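PDB 6MFI: metallo-beta-lactamase from Simiduia agarivorans, which probably hydrolyses the amide bond of beta-lactam antibiotics as a zinc-dependent enzyme of the B3 subclass of metallo-beta-lactamases. Local coordinates for residues P186-G191 against Y210-S215; G74-D79 against V103-H108. All coordinates share one frame; numbering follows the deposited sequence.

Contact 1. Residues P186-G191 against Y210-S215; sequences PGHTPG and YADSLS. With ZN (zinc ion), chain C.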
loop_
_atom_site.group_PDB
_atom_site.type_symbol
_atom_site.label_atom_id
_atom_site.label_comp_id
_atom_site.label_asym_id
_atom_site.label_seq_id
_atom_site.Cartn_x
_atom_site.Cartn_y
_atom_site.Cartn_z
ATOM N N PRO A 186 0.909 -9.749 -7.817
ATOM C CA PRO A 186 0.199 -10.691 -6.950
ATOM C C PRO A 186 1.183 -11.599 -6.219
ATOM O O PRO A 186 2.399 -11.467 -6.334
ATOM C CB PRO A 186 -0.672 -11.474 -7.932
ATOM C CG PRO A 186 0.127 -11.484 -9.185
ATOM C CD PRO A 186 0.866 -10.166 -9.230
ATOM N N GLY A 187 0.628 -12.540 -5.462
ATOM C CA GLY A 187 1.428 -13.428 -4.644
ATOM C C GLY A 187 0.988 -13.395 -3.196
ATOM O O GLY A 187 0.563 -14.412 -2.641
ATOM N N HIS A 188 1.088 -12.220 -2.572
ATOM C CA HIS A 188 0.495 -12.042 -1.251
ATOM C C HIS A 188 -1.024 -12.128 -1.325
ATOM O O HIS A 188 -1.661 -12.745 -0.462
ATOM C CB HIS A 188 0.936 -10.703 -0.660
ATOM C CG HIS A 188 0.473 -10.481 0.744
ATOM N ND1 HIS A 188 1.106 -11.039 1.833
ATOM C CD2 HIS A 188 -0.562 -9.761 1.238
ATOM C CE1 HIS A 188 0.482 -10.672 2.938
ATOM N NE2 HIS A 188 -0.533 -9.896 2.605
ATOM N N THR A 189 -1.615 -11.512 -2.340
ATOM C CA THR A 189 -3.026 -11.630 -2.669
ATOM C C THR A 189 -3.138 -11.764 -4.178
ATOM O O THR A 189 -2.210 -11.399 -4.907
ATOM C CB THR A 189 -3.841 -10.415 -2.199
ATOM O OG1 THR A 189 -3.464 -9.264 -2.964
ATOM C CG2 THR A 189 -3.620 -10.140 -0.718
ATOM N N PRO A 190 -4.256 -12.295 -4.680
ATOM C CA PRO A 190 -4.422 -12.368 -6.141
ATOM C C PRO A 190 -4.476 -11.007 -6.817
ATOM O O PRO A 190 -4.008 -10.875 -7.954
ATOM C CB PRO A 190 -5.744 -13.133 -6.310
ATOM C CG PRO A 190 -6.428 -13.040 -4.981
ATOM C CD PRO A 190 -5.330 -13.008 -3.969
ATOM N N GLY A 191 -5.022 -9.990 -6.155
ATOM C CA GLY A 191 -5.187 -8.694 -6.784
ATOM C C GLY A 191 -4.335 -7.589 -6.198
ATOM O O GLY A 191 -4.748 -6.425 -6.182
ATOM N N TYR A 210 5.041 2.609 -4.275
ATOM C CA TYR A 210 4.327 2.028 -3.140
ATOM C C TYR A 210 4.203 0.528 -3.394
ATOM O O TYR A 210 3.178 0.024 -3.853
ATOM C CB TYR A 210 2.969 2.701 -2.966
ATOM C CG TYR A 210 2.249 2.354 -1.682
ATOM C CD1 TYR A 210 2.868 2.505 -0.448
ATOM C CD2 TYR A 210 0.940 1.891 -1.705
ATOM C CE1 TYR A 210 2.204 2.193 0.727
ATOM C CE2 TYR A 210 0.270 1.578 -0.539
ATOM C CZ TYR A 210 0.905 1.732 0.674
ATOM O OH TYR A 210 0.235 1.421 1.833
ATOM N N ALA A 211 5.282 -0.192 -3.093
ATOM C CA ALA A 211 5.351 -1.619 -3.370
ATOM C C ALA A 211 4.525 -2.408 -2.363
ATOM O O ALA A 211 4.572 -2.147 -1.158
ATOM C CB ALA A 211 6.803 -2.099 -3.344
ATOM N N ASP A 212 3.774 -3.385 -2.869
ATOM C CA ASP A 212 2.912 -4.201 -2.028
ATOM C C ASP A 212 3.747 -5.038 -1.056
ATOM O O ASP A 212 4.965 -5.177 -1.195
ATOM C CB ASP A 212 2.029 -5.100 -2.895
ATOM C CG ASP A 212 0.971 -5.833 -2.091
ATOM O OD1 ASP A 212 0.037 -5.170 -1.596
ATOM O OD2 ASP A 212 1.078 -7.070 -1.951
ATOM N N SER A 213 3.063 -5.593 -0.051
ATOM C CA SER A 213 3.733 -6.419 0.950
ATOM C C SER A 213 4.494 -7.567 0.300
ATOM O O SER A 213 5.648 -7.839 0.654
ATOM C CB SER A 213 2.714 -6.942 1.961
ATOM O OG SER A 213 2.017 -5.872 2.575
ATOM N N LEU A 214 3.863 -8.256 -0.649
ATOM C CA LEU A 214 4.485 -9.308 -1.447
ATOM C C LEU A 214 4.990 -10.475 -0.605
ATOM O O LEU A 214 5.670 -11.362 -1.134
ATOM C CB LEU A 214 5.633 -8.749 -2.299
ATOM C CG LEU A 214 5.240 -7.729 -3.370
ATOM C CD1 LEU A 214 6.418 -7.427 -4.266
ATOM C CD2 LEU A 214 4.073 -8.232 -4.191
ATOM N N SER A 215 4.669 -10.507 0.689
ATOM C CA SER A 215 5.209 -11.519 1.585
ATOM C C SER A 215 4.576 -12.880 1.300
ATOM O O SER A 215 3.356 -12.976 1.138
ATOM C CB SER A 215 4.965 -11.133 3.042
ATOM O OG SER A 215 3.600 -10.816 3.250
HETATM ZN ZN ZN C . -1.924 -8.753 3.549
HETATM O O HOH W 1 1.264 -9.709 -3.787
HETATM O O HOH W 2 -1.695 -8.187 5.433
#
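The imidazole of H188 is held at both of its nitrogens, by a metal on one side and by S215 on the other. H188 NE2 binds a zinc ion at 2.0 Å; H110, H112 and water 2 complete the coordination of that metal. H188 ND1, across the ring, donates a hydrogen bond to the backbone O of S215 (3.0 Å, N-H...O 163°). The carbonyl receives it on a lone pair, and the oxygen lies only 5° out of the imidazole plane, so metal and carbonyl together fix the rotation of the ring. The hydroxyl OG of S215 is also near, 2.9 Å from H188 ND1, obliquely placed to the ring. With CG anti to the backbone N (chi1 -175°), H188 sends its ring out to meet S215.

Packing contacts are few. S213 CB sits over one face of the H188 imidazole, 4.3 Å from the ring centroid and almost on its normal, a CH-pi contact. L214 starts out away from the loop 186-191, yet one of its methyls, L214 CD2, approaches the carbonyl O of P186 (4.2 Å).

Polar support comes from D212. D212 OD2 accepts from L214 N (3.3 Å), closing an Asx turn in which the donor stands above the carboxylate plane. Water 1 links the segments: it accepts from H188 N and donates to D212 OD2. The other oxygen, OD1, is hydrogen-bonded to ND1 of H110, so the carboxylate braces a second ligand of the same zinc and would probably polarise its imidazole.

Two loops at strand ends, 186-191 and 210-215, thus supply one ligand and part of the second shell of the three-histidine site of the binuclear zinc centre characteristic of metallo-beta-lactamases.

Contact 2. Residues G74-D79 against V103-H108; sequences GHVLID and VKILLH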
loop_
_atom_site.group_PDB
_atom_site.type_symbol
_atom_site.label_atom_id
_atom_site.label_comp_id
_atom_site.label_asym_id
_atom_site.label_seq_id
_atom_site.Cartn_x
_atom_site.Cartn_y
_atom_site.Cartn_z
ATOM N N GLY A 74 -7.819 17.875 -6.754
ATOM C CA GLY A 74 -8.143 16.802 -5.839
ATOM C C GLY A 74 -6.928 15.951 -5.506
ATOM O O GLY A 74 -5.854 16.075 -6.095
ATOM N N HIS A 75 -7.127 15.068 -4.532
ATOM C CA HIS A 75 -6.065 14.216 -4.024
ATOM C C HIS A 75 -6.376 12.751 -4.305
ATOM O O HIS A 75 -7.526 12.364 -4.526
ATOM C CB HIS A 75 -5.859 14.415 -2.515
ATOM C CG HIS A 75 -5.907 15.846 -2.081
ATOM N ND1 HIS A 75 -5.442 16.880 -2.866
ATOM C CD2 HIS A 75 -6.365 16.417 -0.941
ATOM C CE1 HIS A 75 -5.611 18.025 -2.229
ATOM N NE2 HIS A 75 -6.169 17.771 -1.059
ATOM N N VAL A 76 -5.321 11.941 -4.293
ATOM C CA VAL A 76 -5.421 10.490 -4.387
ATOM C C VAL A 76 -4.951 9.901 -3.066
ATOM O O VAL A 76 -3.934 10.331 -2.510
ATOM C CB VAL A 76 -4.594 9.935 -5.565
ATOM C CG1 VAL A 76 -4.723 8.422 -5.639
ATOM C CG2 VAL A 76 -5.034 10.576 -6.871
ATOM N N LEU A 77 -5.699 8.925 -2.558
ATOM C CA LEU A 77 -5.391 8.286 -1.284
ATOM C C LEU A 77 -5.293 6.785 -1.503
ATOM O O LEU A 77 -6.247 6.163 -1.981
ATOM C CB LEU A 77 -6.455 8.611 -0.232
ATOM C CG LEU A 77 -6.297 7.934 1.130
ATOM C CD1 LEU A 77 -5.022 8.397 1.812
ATOM C CD2 LEU A 77 -7.508 8.214 2.004
ATOM N N ILE A 78 -4.145 6.208 -1.159
ATOM C CA ILE A 78 -3.910 4.776 -1.297
ATOM C C ILE A 78 -4.055 4.126 0.070
ATOM O O ILE A 78 -3.465 4.594 1.053
ATOM C CB ILE A 78 -2.526 4.488 -1.901
ATOM C CG1 ILE A 78 -2.231 5.449 -3.054
ATOM C CG2 ILE A 78 -2.443 3.044 -2.374
ATOM C CD1 ILE A 78 -0.774 5.483 -3.458
ATOM N N ASP A 79 -4.850 3.054 0.128
ATOM C CA ASP A 79 -5.071 2.250 1.327
ATOM C C ASP A 79 -5.848 3.014 2.393
ATOM O O ASP A 79 -5.835 4.249 2.432
ATOM C CB ASP A 79 -3.744 1.741 1.897
ATOM C CG ASP A 79 -3.202 0.548 1.135
ATOM O OD1 ASP A 79 -3.953 -0.027 0.319
ATOM O OD2 ASP A 79 -2.028 0.184 1.353
ATOM N N VAL A 103 -10.375 14.500 -1.534
ATOM C CA VAL A 103 -9.882 13.192 -1.955
ATOM C C VAL A 103 -10.849 12.650 -3.003
ATOM O O VAL A 103 -11.984 12.288 -2.682
ATOM C CB VAL A 103 -9.746 12.229 -0.770
ATOM C CG1 VAL A 103 -9.199 10.890 -1.238
ATOM C CG2 VAL A 103 -8.852 12.832 0.302
ATOM N N LYS A 104 -10.406 12.601 -4.259
ATOM C CA LYS A 104 -11.272 12.207 -5.361
ATOM C C LYS A 104 -11.074 10.768 -5.811
ATOM O O LYS A 104 -11.967 10.216 -6.464
ATOM C CB LYS A 104 -11.055 13.135 -6.564
ATOM C CG LYS A 104 -11.136 14.616 -6.235
ATOM C CD LYS A 104 -12.484 14.980 -5.636
ATOM C CE LYS A 104 -12.566 16.466 -5.326
ATOM N NZ LYS A 104 -13.860 16.834 -4.688
ATOM N N ILE A 105 -9.942 10.148 -5.487
ATOM C CA ILE A 105 -9.623 8.805 -5.961
ATOM C C ILE A 105 -9.058 7.996 -4.803
ATOM O O ILE A 105 -8.189 8.474 -4.069
ATOM C CB ILE A 105 -8.624 8.839 -7.137
ATOM C CG1 ILE A 105 -9.266 9.490 -8.364
ATOM C CG2 ILE A 105 -8.137 7.438 -7.473
ATOM C CD1 ILE A 105 -8.355 9.565 -9.567
ATOM N N LEU A 106 -9.556 6.773 -4.640
ATOM C CA LEU A 106 -9.057 5.835 -3.642
ATOM C C LEU A 106 -8.393 4.659 -4.345
ATOM O O LEU A 106 -8.987 4.052 -5.244
ATOM C CB LEU A 106 -10.188 5.337 -2.739
ATOM C CG LEU A 106 -10.818 6.343 -1.776
ATOM C CD1 LEU A 106 -12.050 5.743 -1.123
ATOM C CD2 LEU A 106 -9.815 6.784 -0.721
ATOM N N LEU A 107 -7.168 4.344 -3.939
ATOM C CA LEU A 107 -6.427 3.204 -4.455
ATOM C C LEU A 107 -6.101 2.251 -3.312
ATOM O O LEU A 107 -6.337 2.546 -2.138
ATOM C CB LEU A 107 -5.144 3.649 -5.168
ATOM C CG LEU A 107 -5.310 4.691 -6.276
ATOM C CD1 LEU A 107 -3.959 5.064 -6.869
ATOM C CD2 LEU A 107 -6.255 4.184 -7.354
ATOM N N HIS A 108 -5.544 1.094 -3.666
ATOM C CA HIS A 108 -5.261 0.055 -2.688
ATOM C C HIS A 108 -3.947 -0.632 -3.024
ATOM O O HIS A 108 -3.513 -0.654 -4.179
ATOM C CB HIS A 108 -6.385 -0.990 -2.634
ATOM C CG HIS A 108 -6.475 -1.844 -3.861
ATOM N ND1 HIS A 108 -5.606 -2.886 -4.110
ATOM C CD2 HIS A 108 -7.332 -1.814 -4.908
ATOM C CE1 HIS A 108 -5.920 -3.454 -5.259
ATOM N NE2 HIS A 108 -6.965 -2.824 -5.764
#
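L77 and V103 meet in the apolar centre, CB to CG1 at 3.7 Å, on the face where L77 also runs side by side with L106, their CD2 methyls touching. On the other face V76, with CG1 anti to the backbone N (chi1 -180°), reaches across to L107 CD1 at 3.7 Å, while its CG2 lies beside I105 CB; I78 CG2 rests against L107 CB.

Between these layers the parallel strands, inclined at 31°, are joined by backbone bonds. L77 uses both groups: its N donates to I105 O, and its O accepts from L107 N at 2.8 Å. At one end a beta bulge shifts the register by one residue, and H75 O takes two donors, K104 N at 2.9 Å and, weakly, I105 N. G74 CA packs there on K104 CG.

At the other end D79 N donates to L107 O. D79 OD1 comes to 3.3 Å from H108 CA and accepts from S109 N; Y210 OH is the partner of OD2. Apolar side chains on both faces and a ladder of backbone bonds thus hold the two parallel strands of this beta-alpha-beta unit together, while polar D79 and H108 fall at their C-terminal ends, on the side of the zinc ligands.

In the fold
Contact 2 closes before contact 1 opens along the chain, and their centres lie 19 Å apart on opposite sides of the chain's centre. Contact 2 pairs neighbouring strands of the larger, seven-stranded sheet; contact 1 joins loops that follow strands 178-184 and 206-210 of the five-stranded sheet. The two sheets face each other in the alphabeta/betaalpha sandwich of the metallo-beta-lactamase fold, and W195 on strand 193-199 packs on I78 and L107. The contacts meet directly through Y210 of contact 1 and where G191 O packs on H108. The zinc ligands H110, H112, D114 and H115 follow contact 2, whereas H188 and H253 come from loops of the five-stranded sheet, so both sheets contribute to the metal centre.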